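Local coordinates for protein Can2 (Sulfobacillus thermosulfidooxidans, PDB 7BDV) that cleaves nucleic acids as a dual-specificity nuclease of type III CRISPR defence and binds the cyclic tetra-adenylate messenger, at residues 145-153 and 317-325; 242-253 and 353-364. One frame throughout, in Å; residues are numbered along the deposited sequence.

Contact 1 of 2, residues 145-153 and 317-325; sequences QYLACYGFK and NRVAGIKGK. With nucleotides of chain E.
Val319 is the bump of this interface, and its two methyls go into different hollows of 145-153. CG2 stands over the centre of the Phe152 ring, 4.0 Å from the ring centroid, a CH-pi contact. CG1, anti to the backbone N (chi1 158°), lies beside Leu147, with CD2 of Leu147 3.6 Å from it. A Schellman motif with Gly151 as C-prime residue ends helix 143-148 and sets Phe152 beside Leu147, so that both meet Val319; Leu147 O takes Tyr150 N and Phe152 N from opposite faces of its plane. The two tyrosine rings approach the 319-321 backbone differently. Tyr146 comes edge-on, and its OH donates to Ala320 O at 2.5 Å. The C=O...O angle is 138°, with the donor tilted 17° from the carbonyl plane. Tyr150 instead turns one face to the peptide joining Ala320 and Gly321, and its OH lies 3.5 Å from the bare CA of Gly321, at the positive-phi turn following the helix. Water 1 joins Tyr150 OH, 3.0 Å away, to the backbone, accepting from Lys323 N at 2.8 Å and bonding weakly to Ala320 O. Arg318 forms a salt bridge with Asp313 of the second subunit. On the first side, Tyr146 and Tyr150 pack on Leu23 of helix 23-31, and Tyr150 OH bonds His21. The contact thus joins the CARF-family lobe to the nuclease-family one, where turn 321-324 lines the cyclic tetra-adenylate site: Lys323 CG is 3.3 Å from N1 of the adenylate A1 of chain E.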
# COMPACT_ATOMS: atom_id res chain seq x y z
N GLN A 145 -1.82 -0.53 -21.26
CA GLN A 145 -0.88 -1.65 -21.04
C GLN A 145 -0.47 -1.67 -19.56
O GLN A 145 -0.35 -2.73 -18.97
CB GLN A 145 0.35 -1.45 -21.92
CG GLN A 145 0.03 -1.56 -23.42
CD GLN A 145 1.22 -1.21 -24.28
OE1 GLN A 145 2.04 -0.34 -23.95
NE2 GLN A 145 1.29 -1.88 -25.41
N TYR A 146 -0.21 -0.50 -19.00
CA TYR A 146 0.25 -0.39 -17.59
C TYR A 146 -0.84 -1.01 -16.72
O TYR A 146 -0.53 -1.95 -15.96
CB TYR A 146 0.57 1.07 -17.26
CG TYR A 146 1.22 1.24 -15.92
CD1 TYR A 146 0.50 1.02 -14.75
CD2 TYR A 146 2.53 1.65 -15.82
CE1 TYR A 146 1.10 1.18 -13.51
CE2 TYR A 146 3.14 1.82 -14.59
CZ TYR A 146 2.42 1.59 -13.43
OH TYR A 146 3.03 1.78 -12.22
N LEU A 147 -2.08 -0.55 -16.86
CA LEU A 147 -3.24 -1.02 -16.04
C LEU A 147 -3.46 -2.52 -16.25
O LEU A 147 -3.74 -3.20 -15.24
CB LEU A 147 -4.48 -0.21 -16.38
CG LEU A 147 -4.47 1.25 -15.95
CD1 LEU A 147 -5.72 1.93 -16.42
CD2 LEU A 147 -4.32 1.41 -14.45
N ALA A 148 -3.30 -3.03 -17.48
CA ALA A 148 -3.43 -4.48 -17.79
C ALA A 148 -2.47 -5.31 -16.92
O ALA A 148 -2.85 -6.40 -16.50
CB ALA A 148 -3.15 -4.73 -19.26
N CYS A 149 -1.26 -4.84 -16.64
CA CYS A 149 -0.29 -5.59 -15.82
C CYS A 149 -0.82 -5.82 -14.41
O CYS A 149 -0.35 -6.79 -13.76
CB CYS A 149 1.05 -4.86 -15.70
SG CYS A 149 1.95 -4.74 -17.26
N TYR A 150 -1.76 -4.98 -13.94
CA TYR A 150 -2.37 -5.07 -12.58
C TYR A 150 -3.83 -5.53 -12.68
O TYR A 150 -4.54 -5.51 -11.69
CB TYR A 150 -2.20 -3.71 -11.89
CG TYR A 150 -0.77 -3.40 -11.58
CD1 TYR A 150 -0.15 -3.98 -10.49
CD2 TYR A 150 -0.00 -2.57 -12.39
CE1 TYR A 150 1.18 -3.75 -10.21
CE2 TYR A 150 1.33 -2.29 -12.10
CZ TYR A 150 1.92 -2.90 -11.00
OH TYR A 150 3.23 -2.69 -10.70
N GLY A 151 -4.24 -6.02 -13.85
CA GLY A 151 -5.58 -6.62 -14.05
C GLY A 151 -6.69 -5.58 -14.19
O GLY A 151 -7.87 -5.92 -13.98
N PHE A 152 -6.35 -4.31 -14.44
CA PHE A 152 -7.33 -3.20 -14.55
C PHE A 152 -7.56 -2.83 -16.02
O PHE A 152 -6.65 -2.94 -16.83
CB PHE A 152 -6.86 -1.99 -13.74
CG PHE A 152 -7.13 -2.19 -12.27
CD1 PHE A 152 -8.38 -1.93 -11.75
CD2 PHE A 152 -6.16 -2.71 -11.44
CE1 PHE A 152 -8.64 -2.12 -10.40
CE2 PHE A 152 -6.42 -2.92 -10.09
CZ PHE A 152 -7.66 -2.64 -9.57
N LYS A 153 -8.74 -2.30 -16.31
CA LYS A 153 -9.10 -1.69 -17.61
C LYS A 153 -9.67 -0.29 -17.32
O LYS A 153 -10.15 -0.08 -16.16
CB LYS A 153 -10.10 -2.60 -18.31
CG LYS A 153 -10.36 -2.22 -19.76
N ASN A 317 -1.61 2.00 -4.75
CA ASN A 317 -0.79 0.78 -4.55
C ASN A 317 -1.40 -0.39 -5.33
O ASN A 317 -0.63 -1.15 -5.93
CB ASN A 317 -0.57 0.51 -3.06
CG ASN A 317 0.51 1.40 -2.45
N ARG A 318 -2.72 -0.53 -5.36
CA ARG A 318 -3.39 -1.64 -6.10
C ARG A 318 -3.33 -1.39 -7.63
O ARG A 318 -3.07 -2.35 -8.37
CB ARG A 318 -4.82 -1.82 -5.57
CG ARG A 318 -5.42 -3.21 -5.73
CD ARG A 318 -4.85 -4.25 -4.79
NE ARG A 318 -4.84 -3.83 -3.39
CZ ARG A 318 -4.24 -4.49 -2.40
NH1 ARG A 318 -3.58 -5.61 -2.63
NH2 ARG A 318 -4.31 -4.03 -1.16
N VAL A 319 -3.51 -0.15 -8.08
CA VAL A 319 -3.74 0.18 -9.52
C VAL A 319 -2.40 0.39 -10.23
O VAL A 319 -2.31 0.05 -11.42
CB VAL A 319 -4.64 1.42 -9.65
CG1 VAL A 319 -4.51 2.15 -10.98
CG2 VAL A 319 -6.08 1.04 -9.32
N ALA A 320 -1.44 1.00 -9.54
CA ALA A 320 -0.18 1.52 -10.09
C ALA A 320 1.02 0.73 -9.54
O ALA A 320 2.11 0.96 -10.04
CB ALA A 320 -0.08 2.99 -9.77
N GLY A 321 0.82 -0.15 -8.56
CA GLY A 321 1.90 -0.96 -7.97
C GLY A 321 2.88 -0.12 -7.18
O GLY A 321 2.62 1.05 -6.97
N ILE A 322 4.02 -0.69 -6.81
CA ILE A 322 4.95 -0.13 -5.78
C ILE A 322 5.73 1.03 -6.40
O ILE A 322 6.11 1.94 -5.64
CB ILE A 322 5.85 -1.22 -5.14
CG1 ILE A 322 6.67 -0.64 -3.98
CG2 ILE A 322 6.72 -1.92 -6.18
CD1 ILE A 322 7.41 -1.64 -3.11
N LYS A 323 5.94 1.04 -7.72
CA LYS A 323 6.69 2.11 -8.42
C LYS A 323 5.75 3.23 -8.91
O LYS A 323 6.26 4.22 -9.49
CB LYS A 323 7.48 1.55 -9.61
CG LYS A 323 8.48 0.46 -9.26
CD LYS A 323 9.48 0.86 -8.20
CE LYS A 323 10.62 -0.13 -8.08
NZ LYS A 323 11.89 0.55 -7.76
N GLY A 324 4.44 3.07 -8.74
CA GLY A 324 3.44 4.11 -9.05
C GLY A 324 3.59 5.30 -8.12
O GLY A 324 4.14 5.11 -7.01
N LYS A 325 3.20 6.49 -8.56
CA LYS A 325 3.45 7.77 -7.84
C LYS A 325 2.12 8.50 -7.66
O LYS A 325 1.35 8.57 -8.62
CB LYS A 325 4.47 8.61 -8.60
CG LYS A 325 5.88 8.05 -8.53
CD LYS A 325 6.83 8.63 -9.51
CE LYS A 325 7.26 10.03 -9.13
NZ LYS A 325 8.05 10.60 -10.25
P A E 1 8.38 -8.73 -7.52
OP1 A E 1 7.34 -8.94 -8.61
OP2 A E 1 7.87 -7.69 -6.53
O5' A E 1 9.74 -8.24 -8.18
C5' A E 1 9.68 -7.09 -9.02
C4' A E 1 11.08 -6.63 -9.24
O4' A E 1 11.09 -5.73 -10.38
C3' A E 1 11.69 -5.81 -8.10
O3' A E 1 13.08 -5.83 -8.24
C2' A E 1 11.29 -4.40 -8.47
O2' A E 1 12.14 -3.46 -7.85
C1' A E 1 11.57 -4.47 -9.97
N9 A E 1 10.95 -3.52 -10.84
C8 A E 1 11.56 -2.95 -11.92
N7 A E 1 10.79 -2.14 -12.58
C5 A E 1 9.58 -2.21 -11.91
C6 A E 1 8.35 -1.59 -12.14
N6 A E 1 8.11 -0.75 -13.15
N1 A E 1 7.34 -1.90 -11.31
C2 A E 1 7.57 -2.75 -10.30
N3 A E 1 8.68 -3.35 -9.97
C4 A E 1 9.66 -3.07 -10.84
O HOH W 1 5.15 -0.49 -9.90

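Contact 2 of 2, residues 242-253 and 353-364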
# COMPACT_ATOMS: atom_id res chain seq x y z
N PHE A 242 -10.38 24.07 -9.46
CA PHE A 242 -9.00 23.71 -9.06
C PHE A 242 -8.55 22.45 -9.82
O PHE A 242 -7.38 22.37 -10.16
CB PHE A 242 -8.91 23.46 -7.55
CG PHE A 242 -7.50 23.15 -7.11
CD1 PHE A 242 -6.51 24.10 -7.26
CD2 PHE A 242 -7.17 21.89 -6.61
CE1 PHE A 242 -5.21 23.80 -6.88
CE2 PHE A 242 -5.87 21.60 -6.22
CZ PHE A 242 -4.89 22.56 -6.37
N GLU A 243 -9.46 21.52 -10.07
CA GLU A 243 -9.18 20.31 -10.90
C GLU A 243 -8.74 20.78 -12.29
O GLU A 243 -7.83 20.23 -12.80
CB GLU A 243 -10.42 19.41 -11.00
CG GLU A 243 -10.95 18.93 -9.65
CD GLU A 243 -12.10 17.93 -9.71
OE1 GLU A 243 -11.90 16.85 -10.34
OE2 GLU A 243 -13.19 18.22 -9.12
N HIS A 244 -9.38 21.79 -12.86
CA HIS A 244 -9.03 22.32 -14.21
C HIS A 244 -7.67 23.03 -14.10
O HIS A 244 -6.83 22.91 -15.00
CB HIS A 244 -10.11 23.24 -14.74
CG HIS A 244 -11.33 22.55 -15.24
ND1 HIS A 244 -12.51 22.54 -14.51
CD2 HIS A 244 -11.57 21.89 -16.39
CE1 HIS A 244 -13.43 21.87 -15.18
NE2 HIS A 244 -12.88 21.47 -16.35
N TYR A 245 -7.43 23.76 -13.00
CA TYR A 245 -6.14 24.45 -12.81
C TYR A 245 -5.00 23.42 -12.89
O TYR A 245 -4.01 23.60 -13.61
CB TYR A 245 -6.15 25.27 -11.52
CG TYR A 245 -4.83 25.92 -11.22
CD1 TYR A 245 -4.29 26.88 -12.06
CD2 TYR A 245 -4.08 25.52 -10.11
CE1 TYR A 245 -3.04 27.42 -11.83
CE2 TYR A 245 -2.84 26.05 -9.87
CZ TYR A 245 -2.34 27.05 -10.68
OH TYR A 245 -1.10 27.51 -10.38
N VAL A 246 -5.12 22.34 -12.12
CA VAL A 246 -4.11 21.25 -12.05
C VAL A 246 -3.92 20.65 -13.46
O VAL A 246 -2.79 20.44 -13.88
CB VAL A 246 -4.53 20.18 -11.03
CG1 VAL A 246 -3.69 18.93 -11.13
CG2 VAL A 246 -4.51 20.73 -9.60
N TYR A 247 -5.00 20.35 -14.15
CA TYR A 247 -4.93 19.72 -15.50
C TYR A 247 -4.23 20.67 -16.46
O TYR A 247 -3.38 20.26 -17.23
CB TYR A 247 -6.34 19.37 -15.98
CG TYR A 247 -6.34 18.58 -17.25
CD1 TYR A 247 -6.13 17.21 -17.20
CD2 TYR A 247 -6.57 19.16 -18.49
CE1 TYR A 247 -6.19 16.43 -18.35
CE2 TYR A 247 -6.57 18.40 -19.65
CZ TYR A 247 -6.38 17.04 -19.58
OH TYR A 247 -6.40 16.28 -20.72
N SER A 248 -4.52 21.98 -16.37
CA SER A 248 -3.93 23.03 -17.24
C SER A 248 -2.43 23.22 -16.94
O SER A 248 -1.66 23.44 -17.89
CB SER A 248 -4.72 24.33 -17.17
OG SER A 248 -4.53 25.01 -15.95
N LEU A 249 -1.98 23.08 -15.69
CA LEU A 249 -0.51 23.07 -15.39
C LEU A 249 0.13 21.85 -16.12
O LEU A 249 1.26 21.96 -16.64
CB LEU A 249 -0.25 22.99 -13.87
CG LEU A 249 -0.60 24.24 -13.06
CD1 LEU A 249 -0.16 24.11 -11.60
CD2 LEU A 249 0.11 25.45 -13.61
N LEU A 250 -0.55 20.71 -16.16
CA LEU A 250 0.02 19.48 -16.78
C LEU A 250 0.07 19.65 -18.31
O LEU A 250 1.03 19.16 -18.92
CB LEU A 250 -0.74 18.25 -16.32
CG LEU A 250 -0.55 17.94 -14.83
CD1 LEU A 250 -1.54 16.92 -14.35
CD2 LEU A 250 0.88 17.51 -14.53
N ARG A 251 -0.88 20.37 -18.91
CA ARG A 251 -0.84 20.71 -20.36
C ARG A 251 0.33 21.65 -20.63
O ARG A 251 1.05 21.43 -21.60
CB ARG A 251 -2.15 21.36 -20.78
CG ARG A 251 -3.34 20.41 -20.78
CD ARG A 251 -4.51 21.01 -21.54
NE ARG A 251 -4.20 21.20 -22.96
N GLN A 252 0.58 22.67 -19.80
CA GLN A 252 1.76 23.54 -19.93
C GLN A 252 3.02 22.69 -19.88
O GLN A 252 3.87 22.79 -20.84
CB GLN A 252 1.86 24.62 -18.83
CG GLN A 252 0.81 25.70 -18.91
CD GLN A 252 1.03 26.72 -17.81
OE1 GLN A 252 2.17 27.11 -17.53
NE2 GLN A 252 -0.05 27.11 -17.16
N ILE A 253 3.18 21.89 -18.81
CA ILE A 253 4.38 21.04 -18.60
C ILE A 253 4.57 20.09 -19.81
O ILE A 253 5.74 19.90 -20.23
CB ILE A 253 4.28 20.26 -17.29
CG1 ILE A 253 4.41 21.17 -16.06
CG2 ILE A 253 5.29 19.14 -17.28
CD1 ILE A 253 3.92 20.50 -14.82
N PRO A 353 -1.37 26.54 -4.22
CA PRO A 353 -1.43 26.59 -5.69
C PRO A 353 -0.31 27.39 -6.38
O PRO A 353 0.05 27.02 -7.49
CB PRO A 353 -2.80 27.20 -5.91
CG PRO A 353 -3.60 26.64 -4.76
CD PRO A 353 -2.67 26.76 -3.57
N SER A 354 0.21 28.44 -5.74
CA SER A 354 1.39 29.23 -6.21
C SER A 354 2.60 28.33 -6.45
O SER A 354 3.39 28.67 -7.37
CB SER A 354 1.74 30.33 -5.24
OG SER A 354 2.34 29.77 -4.08
N GLN A 355 2.79 27.27 -5.67
CA GLN A 355 3.99 26.39 -5.73
C GLN A 355 3.73 25.14 -6.61
O GLN A 355 4.68 24.35 -6.78
CB GLN A 355 4.36 25.85 -4.35
CG GLN A 355 4.46 26.93 -3.28
CD GLN A 355 5.47 27.97 -3.67
OE1 GLN A 355 6.66 27.69 -3.75
NE2 GLN A 355 5.01 29.18 -3.88
N LEU A 356 2.54 24.93 -7.11
CA LEU A 356 2.17 23.60 -7.66
C LEU A 356 3.03 23.28 -8.88
O LEU A 356 3.54 22.15 -8.96
CB LEU A 356 0.68 23.57 -8.00
CG LEU A 356 0.14 22.20 -8.44
CD1 LEU A 356 0.36 21.13 -7.37
CD2 LEU A 356 -1.31 22.30 -8.79
N HIS A 357 3.23 24.24 -9.78
CA HIS A 357 3.98 23.98 -11.05
C HIS A 357 5.34 23.43 -10.68
O HIS A 357 5.73 22.38 -11.17
CB HIS A 357 4.13 25.23 -11.94
CG HIS A 357 4.88 24.93 -13.20
ND1 HIS A 357 6.28 24.98 -13.25
CD2 HIS A 357 4.46 24.49 -14.42
CE1 HIS A 357 6.67 24.65 -14.47
NE2 HIS A 357 5.58 24.33 -15.21
N HIS A 358 6.04 24.14 -9.80
CA HIS A 358 7.39 23.74 -9.36
C HIS A 358 7.37 22.36 -8.70
O HIS A 358 8.32 21.55 -8.97
CB HIS A 358 7.96 24.81 -8.42
CG HIS A 358 9.31 24.44 -7.96
ND1 HIS A 358 9.53 23.90 -6.71
CD2 HIS A 358 10.51 24.52 -8.59
CE1 HIS A 358 10.83 23.67 -6.57
NE2 HIS A 358 11.47 24.06 -7.72
N GLN A 359 6.36 22.09 -7.87
CA GLN A 359 6.20 20.80 -7.15
C GLN A 359 5.90 19.67 -8.15
O GLN A 359 6.41 18.60 -7.99
CB GLN A 359 5.12 20.94 -6.08
CG GLN A 359 5.59 21.83 -4.93
CD GLN A 359 4.63 21.82 -3.78
OE1 GLN A 359 3.52 22.33 -3.86
NE2 GLN A 359 5.11 21.29 -2.66
N LEU A 360 5.09 19.93 -9.17
CA LEU A 360 4.77 18.91 -10.20
C LEU A 360 6.06 18.52 -10.92
O LEU A 360 6.29 17.30 -11.08
CB LEU A 360 3.72 19.48 -11.16
CG LEU A 360 2.29 19.46 -10.65
CD1 LEU A 360 1.36 20.13 -11.64
CD2 LEU A 360 1.81 18.05 -10.45
N ILE A 361 6.90 19.49 -11.28
CA ILE A 361 8.19 19.25 -11.99
C ILE A 361 9.11 18.43 -11.06
O ILE A 361 9.69 17.39 -11.54
CB ILE A 361 8.82 20.56 -12.48
CG1 ILE A 361 7.97 21.24 -13.56
CG2 ILE A 361 10.25 20.35 -12.96
CD1 ILE A 361 7.84 20.47 -14.85
N LYS A 362 9.21 18.81 -9.79
CA LYS A 362 10.04 18.06 -8.80
C LYS A 362 9.55 16.60 -8.72
O LYS A 362 10.36 15.68 -8.84
CB LYS A 362 9.95 18.74 -7.43
CG LYS A 362 11.21 18.63 -6.58
CD LYS A 362 11.32 19.73 -5.52
CE LYS A 362 12.34 19.44 -4.44
N TRP A 363 8.26 16.41 -8.51
CA TRP A 363 7.59 15.10 -8.33
C TRP A 363 7.88 14.22 -9.55
O TRP A 363 8.31 13.08 -9.34
CB TRP A 363 6.10 15.35 -8.14
CG TRP A 363 5.26 14.12 -7.99
CD1 TRP A 363 5.46 13.09 -7.12
CD2 TRP A 363 4.02 13.87 -8.67
NE1 TRP A 363 4.45 12.17 -7.27
CE2 TRP A 363 3.55 12.64 -8.19
CE3 TRP A 363 3.28 14.55 -9.64
CZ2 TRP A 363 2.38 12.07 -8.66
CZ3 TRP A 363 2.11 13.99 -10.11
CH2 TRP A 363 1.67 12.76 -9.63
N ILE A 364 7.65 14.73 -10.76
CA ILE A 364 7.74 13.87 -11.98
C ILE A 364 9.18 13.44 -12.23
O ILE A 364 9.35 12.41 -12.88
CB ILE A 364 7.09 14.45 -13.24
CG1 ILE A 364 7.83 15.66 -13.81
CG2 ILE A 364 5.59 14.65 -13.03
CD1 ILE A 364 7.43 15.95 -15.25
O HOH W 2 1.51 27.09 -9.46
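The axes of the segments 242-253 and 356-364 approach to 10.4 Å and cross at -58°, with Leu249 and His357 nearest in backbone register (CA to CA 6.3 Å). Packing is knobs-into-holes at two places. Leu356 is one knob, set among Phe242, Tyr245, Val246 and Leu249; with CG anti to its backbone N (chi1 -174°), it sends CD2 to within 3.5 Å of Leu249 CD1 and 3.7 Å of Val246 CG2. Ile253 is the other, in a hole made by His357, Leu360, Ile361 and Ile364. The His357 and Ile253 side chains run antiparallel alongside each other, with His357 NE2 3.5 Å from Ile253 CG1, while Ile253 CD1 meets Leu360 CB. Between the knobs, Leu360 CD1 reaches both Leu249 CB and Leu250 CD2. At the other end the Pro353 ring is set nearly perpendicular to the side chains of Phe242 and Tyr245, Pro353 CG meeting Phe242 CE1 at 3.9 Å. Water 2 bridges Tyr245 OH, 2.8 Å away, and Pro353 O, to which it donates, with a weak bond from His357 N. The helices 231-254 and 356-365 also pack on the nuclease-region sheet: Val246 and Leu250 touch Ile290 of strand 286-291, Leu250 and Ile364 reach Phe281 of strand 279-283, and Trp363 meets His288 edge-to-face.

The two contacts have centres 23 Å apart, and their segments alternate along the chain: 145-153, 242-253, 317-325, then 353-364. Strand 286-291 is common ground, since Leu287 touches side chains of contact 1 and Ile290 touches those of contact 2. Lys325, the last residue of segment 317-325, supplies a direct link: its NZ probably hydrogen-bonds to O of Trp363, in segment 353-364, at 2.6 Å and makes a cation-pi contact with that ring. Contact 2 packs helices within the nuclease-family region, whereas contact 1 joins helix 143-148 to that region beside cyclic tetra-adenylate. The shared strand and Lys325 would thus tie the ligand-bound junction to the nuclease core.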